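Local structure of DNA polymerase III beta subunit (Streptococcus pyogenes, 2AVT) at residues K35-V38 against V43-T46. The protein forms the ring-shaped sliding clamp that, as in other bacteria, probably encircles DNA and tethers the replicative polymerase to it. Numbering follows the deposited sequence.
Sequences KIEV and VTLT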
loop_
_atom_site.group_PDB
_atom_site.type_symbol
_atom_site.label_atom_id
_atom_site.label_comp_id
_atom_site.label_asym_id
_atom_site.label_seq_id
_atom_site.Cartn_x
_atom_site.Cartn_y
_atom_site.Cartn_z
ATOM N N LYS A 35 24.280 -7.685 -9.036
ATOM C CA LYS A 35 25.427 -8.327 -9.653
ATOM C C LYS A 35 25.060 -9.769 -9.948
ATOM O O LYS A 35 24.539 -10.474 -9.089
ATOM C CB LYS A 35 26.631 -8.249 -8.708
ATOM C CG LYS A 35 27.876 -8.943 -9.195
ATOM C CD LYS A 35 28.958 -8.866 -8.122
ATOM C CE LYS A 35 30.118 -9.799 -8.431
ATOM N NZ LYS A 35 30.976 -10.010 -7.215
ATOM N N ILE A 36 25.317 -10.196 -11.177
ATOM C CA ILE A 36 24.993 -11.550 -11.589
ATOM C C ILE A 36 26.258 -12.278 -12.013
ATOM O O ILE A 36 26.932 -11.868 -12.958
ATOM C CB ILE A 36 24.011 -11.540 -12.773
ATOM C CG1 ILE A 36 22.738 -10.784 -12.386
ATOM C CG2 ILE A 36 23.670 -12.962 -13.179
ATOM C CD1 ILE A 36 21.724 -10.689 -13.502
ATOM N N GLU A 37 26.596 -13.341 -11.296
ATOM C CA GLU A 37 27.776 -14.121 -11.640
ATOM C C GLU A 37 27.317 -15.517 -12.010
ATOM O O GLU A 37 26.653 -16.187 -11.226
ATOM C CB GLU A 37 28.738 -14.197 -10.461
ATOM C CG GLU A 37 29.271 -12.862 -10.031
ATOM C CD GLU A 37 30.061 -12.959 -8.745
ATOM O OE1 GLU A 37 29.505 -13.467 -7.738
ATOM O OE2 GLU A 37 31.231 -12.521 -8.743
ATOM N N VAL A 38 27.676 -15.949 -13.209
ATOM C CA VAL A 38 27.283 -17.258 -13.681
ATOM C C VAL A 38 28.475 -18.204 -13.649
ATOM O O VAL A 38 29.502 -17.950 -14.289
ATOM C CB VAL A 38 26.722 -17.172 -15.119
ATOM C CG1 VAL A 38 26.299 -18.546 -15.597
ATOM C CG2 VAL A 38 25.538 -16.195 -15.162
ATOM N N VAL A 43 23.808 -19.830 -10.682
ATOM C CA VAL A 43 23.752 -18.402 -10.959
ATOM C C VAL A 43 23.699 -17.679 -9.621
ATOM O O VAL A 43 22.740 -17.807 -8.865
ATOM C CB VAL A 43 22.505 -18.059 -11.807
ATOM C CG1 VAL A 43 22.271 -16.545 -11.824
ATOM C CG2 VAL A 43 22.700 -18.584 -13.239
ATOM N N THR A 44 24.745 -16.929 -9.314
ATOM C CA THR A 44 24.779 -16.227 -8.042
ATOM C C THR A 44 24.408 -14.757 -8.189
ATOM O O THR A 44 24.993 -14.029 -9.002
ATOM C CB THR A 44 26.169 -16.348 -7.389
ATOM O OG1 THR A 44 26.426 -17.728 -7.099
ATOM C CG2 THR A 44 26.224 -15.553 -6.094
ATOM N N LEU A 45 23.433 -14.340 -7.390
ATOM C CA LEU A 45 22.939 -12.963 -7.401
ATOM C C LEU A 45 23.412 -12.240 -6.152
ATOM O O LEU A 45 23.281 -12.766 -5.036
ATOM C CB LEU A 45 21.410 -12.966 -7.437
ATOM C CG LEU A 45 20.800 -13.845 -8.533
ATOM C CD1 LEU A 45 19.274 -13.806 -8.433
ATOM C CD2 LEU A 45 21.244 -13.344 -9.901
ATOM N N THR A 46 23.964 -11.040 -6.334
ATOM C CA THR A 46 24.455 -10.254 -5.202
ATOM C C THR A 46 23.878 -8.842 -5.181
ATOM O O THR A 46 23.807 -8.169 -6.215
ATOM C CB THR A 46 26.001 -10.124 -5.214
ATOM O OG1 THR A 46 26.604 -11.421 -5.168
ATOM C CG2 THR A 46 26.472 -9.309 -4.012
HETATM O O HOH W 1 26.843 -12.269 -7.476
#
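I36 lies side by side with both V43 and L45 on one face of an antiparallel hairpin, all three pointing the same way. Its CG1, beside the backbone N (chi1 -58°), meets L45 CD2 at 3.9 Å, while the CG2 branch of I36 reaches V43 CG1 at 4.1 Å. V43 turns its other methyl, CG2, to V38 CG2, so each branch of V43 serves a different neighbour. Helix 8-18 packs against L45, and strand 67-71 of the adjoining sheet against V38 and V43, placing this apolar face in the core of the N-terminal clamp domain. K35-T46 and E37-T44 are the hydrogen-bonded pairs, each joined by two backbone bonds, N to O in both directions. Their side chains occupy the other face, where K35 CB rests 4.0 Å from T46 CB. The extended K35 chain carries NZ to E37 OE2 (3.0 Å), a salt bridge along one strand whose hydrogen bond is weak. A water bridges the second carboxylate oxygen, E37 OE1, at 2.9 Å and T44 O at 3.0 Å, its protons unassigned. T44 OG1 is hydrogen-bonded to T57 OG1 on strand 52-59. E37 thus joins a charge partner on its own strand to a water-mediated link across the hairpin, which would probably stabilise its ionised form, while the apolar face is held by van der Waals contacts between aliphatic branches.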